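Local coordinates for protein Cys-Gly metallodipeptidase DUG1 (Saccharomyces cerevisiae, PDB 4G1P) that hydrolyses the dipeptide Cys-Gly with a metal-dependent active site and serves as the catalytic component of the glutathione-degrading complex, at residues Leu98-Tyr103 / Val164-Gly169; Val196-Asn201 / Ile423-Thr428. All blocks are in the same frame, centred on the assembly; numbering follows the deposited sequence.

In the fold
Both contacts reach one mixed sheet of the catalytic domain, their centres about 9 Å apart. Contact 1 pairs two neighbouring parallel strands, 96-102 and 162-168. Contact 2 comes later in the chain and packs the next strand, 195-198, and the residues after it against the turn that leads into helix 426-433. Strands 96-102 and 195-198 are neighbours, probably joined by backbone hydrogen bonds from Leu98 O and Tyr100 N to Cys197, and the Tyr100 ring packs on Ile425. The carboxyl ends of these strands bring His102 and Asp200 together: Asp200 binds zinc, and His102, a probable zinc ligand judged from relatives, stands beside it.

Contact 1 of 2, residues Leu98-Tyr103 / Val164-Gly169; sequences LVYGHY and VTCFEG
Strands 98-102 and 164-168 run parallel, 17° apart, with Leu98 level with Val164 and His102 level with Glu168. The backbone bonds alternate in direction: Val99 N gives to Val164 O (2.8 Å), Cys166 N to Val99 O and Glu168 N to Gly101 O, while Gly101 N to Cys166 O is weak. Tyr103, just past the end of its strand, gives a hydrogen bond from N to Glu168 O (2.9 Å). Leu98, Tyr100, His102, Val164, Cys166 and Glu168 share one face of the sheet. There Leu98 lays CD1 against Val164 CG1 (3.6 Å) and the CB of Cys166, packed on Phe429 and Leu433 of helix 426-433. Tyr100 carries its ring toward Glu168 because CG stands opposite the backbone N (chi1 159°). The Tyr100 hydroxyl donates to the anti lone pair of Glu168 OE2 (2.7 Å from OH), an oxygen at the ring's edge, near its plane; ring and carboxylate are turned 53° apart. OE2 also bonds Ser175 OG, so two hydroxyls grip this buried oxygen. These are central strands of the M20 peptidase catalytic domain. His102, at the carboxyl end of its strand, is inferred from relatives to bind the second zinc; here its side chain lies about 4 Å from a zinc ion, beyond bonding distance, and its ND1 is held by Asp104 O. On the other face, Phe167 turns a ring edge to Gly101, CD1 3.5 Å from Gly101 N. Beyond the strand, the Tyr103 ring lays one face over Gly169 CA in a CH-pi contact, 3.7 Å from CA to the ring centroid, while its hydroxyl bonds Pro82 O. A leucine here would probably lose that CH-pi cover and leave Pro82 O without its hydroxyl partner. Val42, Ala46 and Ile49 of helix 39-55 pack against this ring.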
loop_
_atom_site.group_PDB
_atom_site.type_symbol
_atom_site.label_atom_id
_atom_site.label_comp_id
_atom_site.label_asym_id
_atom_site.label_seq_id
_atom_site.Cartn_x
_atom_site.Cartn_y
_atom_site.Cartn_z
ATOM N N LEU A 98 31.194 -3.952 -26.524
ATOM C CA LEU A 98 30.416 -4.567 -25.459
ATOM C C LEU A 98 29.046 -3.911 -25.428
ATOM O O LEU A 98 28.938 -2.670 -25.365
ATOM C CB LEU A 98 31.119 -4.404 -24.110
ATOM C CG LEU A 98 30.346 -4.822 -22.853
ATOM C CD1 LEU A 98 29.798 -6.201 -23.030
ATOM C CD2 LEU A 98 31.243 -4.814 -21.645
ATOM N N VAL A 99 28.002 -4.736 -25.503
ATOM C CA VAL A 99 26.646 -4.230 -25.318
ATOM C C VAL A 99 26.051 -4.730 -24.016
ATOM O O VAL A 99 26.166 -5.907 -23.671
ATOM C CB VAL A 99 25.702 -4.553 -26.507
ATOM C CG1 VAL A 99 26.175 -3.842 -27.756
ATOM C CG2 VAL A 99 25.597 -6.057 -26.742
ATOM N N TYR A 100 25.420 -3.810 -23.296
ATOM C CA TYR A 100 24.769 -4.102 -22.026
ATOM C C TYR A 100 23.281 -3.798 -22.101
ATOM O O TYR A 100 22.863 -2.827 -22.755
ATOM C CB TYR A 100 25.389 -3.250 -20.930
ATOM C CG TYR A 100 24.517 -3.062 -19.709
ATOM C CD1 TYR A 100 23.560 -2.045 -19.653
ATOM C CD2 TYR A 100 24.672 -3.877 -18.599
ATOM C CE1 TYR A 100 22.766 -1.881 -18.550
ATOM C CE2 TYR A 100 23.894 -3.706 -17.484
ATOM C CZ TYR A 100 22.944 -2.709 -17.464
ATOM O OH TYR A 100 22.174 -2.546 -16.348
ATOM N N GLY A 101 22.494 -4.612 -21.399
ATOM C CA GLY A 101 21.065 -4.403 -21.245
ATOM C C GLY A 101 20.569 -5.204 -20.053
ATOM O O GLY A 101 21.360 -5.796 -19.310
ATOM N N HIS A 102 19.263 -5.246 -19.851
ATOM C CA HIS A 102 18.758 -5.987 -18.713
ATOM C C HIS A 102 17.477 -6.726 -19.010
ATOM O O HIS A 102 16.580 -6.213 -19.692
ATOM C CB HIS A 102 18.610 -5.089 -17.480
ATOM C CG HIS A 102 17.525 -4.059 -17.580
ATOM N ND1 HIS A 102 16.222 -4.309 -17.202
ATOM C CD2 HIS A 102 17.565 -2.756 -17.955
ATOM C CE1 HIS A 102 15.501 -3.212 -17.372
ATOM N NE2 HIS A 102 16.294 -2.255 -17.823
ATOM N N TYR A 103 17.395 -7.940 -18.483
ATOM C CA TYR A 103 16.283 -8.815 -18.802
ATOM C C TYR A 103 15.208 -8.927 -17.725
ATOM O O TYR A 103 14.190 -9.575 -17.954
ATOM C CB TYR A 103 16.789 -10.190 -19.193
ATOM C CG TYR A 103 17.563 -10.923 -18.129
ATOM C CD1 TYR A 103 16.905 -11.592 -17.100
ATOM C CD2 TYR A 103 18.960 -10.998 -18.174
ATOM C CE1 TYR A 103 17.610 -12.292 -16.124
ATOM C CE2 TYR A 103 19.670 -11.699 -17.209
ATOM C CZ TYR A 103 18.983 -12.348 -16.184
ATOM O OH TYR A 103 19.665 -13.052 -15.221
ATOM N N VAL A 164 30.376 -8.418 -27.651
ATOM C CA VAL A 164 30.507 -8.990 -26.324
ATOM C C VAL A 164 29.304 -8.518 -25.553
ATOM O O VAL A 164 28.880 -7.371 -25.693
ATOM C CB VAL A 164 31.794 -8.540 -25.622
ATOM C CG1 VAL A 164 31.824 -9.008 -24.179
ATOM C CG2 VAL A 164 32.984 -9.082 -26.357
ATOM N N THR A 165 28.739 -9.408 -24.752
ATOM C CA THR A 165 27.451 -9.157 -24.156
ATOM C C THR A 165 27.569 -9.132 -22.659
ATOM O O THR A 165 28.368 -9.850 -22.088
ATOM C CB THR A 165 26.436 -10.225 -24.606
ATOM O OG1 THR A 165 25.213 -9.589 -24.925
ATOM C CG2 THR A 165 26.146 -11.213 -23.539
ATOM N N CYS A 166 26.778 -8.281 -22.027
ATOM C CA CYS A 166 26.698 -8.241 -20.577
ATOM C C CYS A 166 25.253 -7.895 -20.157
ATOM O O CYS A 166 24.896 -6.732 -19.997
ATOM C CB CYS A 166 27.715 -7.238 -20.017
ATOM S SG CYS A 166 27.698 -7.102 -18.207
ATOM N N PHE A 167 24.424 -8.921 -20.011
ATOM C CA PHE A 167 22.995 -8.755 -19.730
ATOM C C PHE A 167 22.669 -9.156 -18.285
ATOM O O PHE A 167 22.822 -10.321 -17.908
ATOM C CB PHE A 167 22.172 -9.614 -20.699
ATOM C CG PHE A 167 22.297 -9.209 -22.155
ATOM C CD1 PHE A 167 22.584 -7.899 -22.514
ATOM C CD2 PHE A 167 22.101 -10.147 -23.172
ATOM C CE1 PHE A 167 22.689 -7.526 -23.868
ATOM C CE2 PHE A 167 22.200 -9.788 -24.532
ATOM C CZ PHE A 167 22.487 -8.474 -24.878
ATOM N N GLU A 168 22.232 -8.203 -17.468
ATOM C CA GLU A 168 21.931 -8.509 -16.067
ATOM C C GLU A 168 20.434 -8.643 -15.872
ATOM O O GLU A 168 19.658 -8.317 -16.774
ATOM C CB GLU A 168 22.474 -7.433 -15.113
ATOM C CG GLU A 168 21.727 -6.099 -15.200
ATOM C CD GLU A 168 21.844 -5.261 -13.938
ATOM O OE1 GLU A 168 21.829 -5.833 -12.831
ATOM O OE2 GLU A 168 21.948 -4.025 -14.051
ATOM N N GLY A 169 20.039 -9.112 -14.687
ATOM C CA GLY A 169 18.639 -9.289 -14.344
ATOM C C GLY A 169 18.283 -8.682 -12.993
ATOM O O GLY A 169 17.351 -9.133 -12.315
#

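Contact 2 of 2, residues Val196-Asn201 / Ile423-Thr428; sequences VCISDN and IPITLT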
loop_
_atom_site.group_PDB
_atom_site.type_symbol
_atom_site.label_atom_id
_atom_site.label_comp_id
_atom_site.label_asym_id
_atom_site.label_seq_id
_atom_site.Cartn_x
_atom_site.Cartn_y
_atom_site.Cartn_z
ATOM N N VAL A 196 31.675 0.619 -25.443
ATOM C CA VAL A 196 30.472 0.085 -24.847
ATOM C C VAL A 196 29.253 0.830 -25.376
ATOM O O VAL A 196 29.231 2.067 -25.405
ATOM C CB VAL A 196 30.529 0.167 -23.324
ATOM C CG1 VAL A 196 29.162 -0.162 -22.711
ATOM C CG2 VAL A 196 31.607 -0.767 -22.797
ATOM N N CYS A 197 28.254 0.063 -25.816
ATOM C CA CYS A 197 26.976 0.621 -26.226
ATOM C C CYS A 197 25.830 0.114 -25.344
ATOM O O CYS A 197 25.777 -1.069 -24.983
ATOM C CB CYS A 197 26.678 0.278 -27.677
ATOM S SG CYS A 197 25.273 1.207 -28.248
ATOM N N ILE A 198 24.915 1.009 -24.995
ATOM C CA ILE A 198 23.770 0.642 -24.178
ATOM C C ILE A 198 22.508 1.161 -24.827
ATOM O O ILE A 198 22.429 2.341 -25.182
ATOM C CB ILE A 198 23.860 1.247 -22.773
ATOM C CG1 ILE A 198 24.976 0.594 -21.974
ATOM C CG2 ILE A 198 22.552 1.065 -22.027
ATOM C CD1 ILE A 198 25.226 1.277 -20.631
ATOM N N SER A 199 21.525 0.281 -24.988
ATOM C CA SER A 199 20.217 0.693 -25.443
ATOM C C SER A 199 19.238 0.470 -24.310
ATOM O O SER A 199 18.708 -0.619 -24.140
ATOM C CB SER A 199 19.811 -0.125 -26.658
ATOM O OG SER A 199 18.635 0.394 -27.232
ATOM N N ASP A 200 19.000 1.505 -23.522
ATOM C CA ASP A 200 18.206 1.357 -22.317
ATOM C C ASP A 200 17.569 2.676 -21.907
ATOM O O ASP A 200 17.431 2.971 -20.723
ATOM C CB ASP A 200 19.090 0.847 -21.182
ATOM C CG ASP A 200 18.323 0.017 -20.163
ATOM O OD1 ASP A 200 17.090 -0.129 -20.289
ATOM O OD2 ASP A 200 18.957 -0.486 -19.219
ATOM N N ASN A 201 17.207 3.483 -22.893
ATOM C CA ASN A 201 16.420 4.675 -22.645
ATOM C C ASN A 201 15.604 4.984 -23.879
ATOM O O ASN A 201 15.372 4.097 -24.680
ATOM C CB ASN A 201 17.297 5.855 -22.220
ATOM C CG ASN A 201 18.212 6.336 -23.323
ATOM O OD1 ASN A 201 18.842 5.535 -24.025
ATOM N ND2 ASN A 201 18.279 7.655 -23.495
ATOM N N ILE A 423 20.910 4.860 -15.631
ATOM C CA ILE A 423 21.415 3.527 -15.892
ATOM C C ILE A 423 22.667 3.376 -15.066
ATOM O O ILE A 423 23.754 3.579 -15.547
ATOM C CB ILE A 423 21.738 3.311 -17.358
ATOM C CG1 ILE A 423 20.532 3.677 -18.229
ATOM C CG2 ILE A 423 22.153 1.878 -17.579
ATOM C CD1 ILE A 423 20.837 3.773 -19.719
ATOM N N PRO A 424 22.502 3.029 -13.793
ATOM C CA PRO A 424 23.562 2.941 -12.788
ATOM C C PRO A 424 24.966 2.506 -13.246
ATOM O O PRO A 424 25.892 3.215 -12.856
ATOM C CB PRO A 424 22.975 1.951 -11.786
ATOM C CG PRO A 424 21.514 2.299 -11.807
ATOM C CD PRO A 424 21.189 2.673 -13.226
ATOM N N ILE A 425 25.150 1.419 -14.002
ATOM C CA ILE A 425 26.527 0.955 -14.272
ATOM C C ILE A 425 27.258 1.671 -15.390
ATOM O O ILE A 425 28.419 1.353 -15.656
ATOM C CB ILE A 425 26.654 -0.565 -14.597
ATOM C CG1 ILE A 425 25.418 -1.072 -15.327
ATOM C CG2 ILE A 425 27.007 -1.380 -13.352
ATOM C CD1 ILE A 425 25.308 -0.547 -16.719
ATOM N N THR A 426 26.568 2.588 -16.064
ATOM C CA THR A 426 27.141 3.302 -17.185
ATOM C C THR A 426 28.512 3.893 -16.809
ATOM O O THR A 426 29.487 3.704 -17.525
ATOM C CB THR A 426 26.179 4.377 -17.724
ATOM O OG1 THR A 426 26.813 5.102 -18.791
ATOM C CG2 THR A 426 25.821 5.352 -16.623
ATOM N N LEU A 427 28.602 4.537 -15.652
ATOM C CA LEU A 427 29.862 5.103 -15.198
ATOM C C LEU A 427 30.890 4.028 -14.883
ATOM O O LEU A 427 32.080 4.203 -15.165
ATOM C CB LEU A 427 29.646 5.968 -13.967
ATOM C CG LEU A 427 30.798 6.881 -13.562
ATOM C CD1 LEU A 427 31.366 7.647 -14.761
ATOM C CD2 LEU A 427 30.297 7.842 -12.511
ATOM N N THR A 428 30.433 2.921 -14.303
ATOM C CA THR A 428 31.326 1.809 -14.012
ATOM C C THR A 428 31.918 1.233 -15.295
ATOM O O THR A 428 33.082 0.860 -15.323
ATOM C CB THR A 428 30.640 0.705 -13.186
ATOM O OG1 THR A 428 30.291 1.221 -11.899
ATOM C CG2 THR A 428 31.572 -0.469 -12.980
#
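Ile423 sets its CD1 methyl across Ile198 and Asp200, meeting Ile198 CG2 at 3.9 Å and Asp200 CB at 3.7 Å. The two isoleucine side chains lie alongside with opposite headings. Ile423 owes this reach to an extended chain (chi2 168°), which also sets CD1 3.6 Å from Asp200 O. At its other branch, Ile198 points CD1 at Ile425 CD1 (4.3 Å) and lies near Thr426 CB. A type I turn from Ile423 to Thr426, closed by a hydrogen bond from Thr426 N to Ile423 O (3.0 Å), sets the backbone of Ile423 and Ile425; the chain goes on into helix 426-433. Strand 195-198, which carries Ile198, lies between strands 96-102 and 437-439, and Tyr100 touches both Ile198 and Ile425. Farther out, Asn201 ND2 bonds Thr212 OG1 and Ser199 OG bonds Leu440 O, linking the loop after the strand to Thr212 and Leu440. The Asp200 carboxylate is a zinc ligand, with Asp137 as the other protein ligand seen on that metal and His102 close by. Because Ile423 touches Asp200 at CB and the backbone O, the carboxylate stays available for zinc, and the packing is likely to limit movement of the Asp200 backbone.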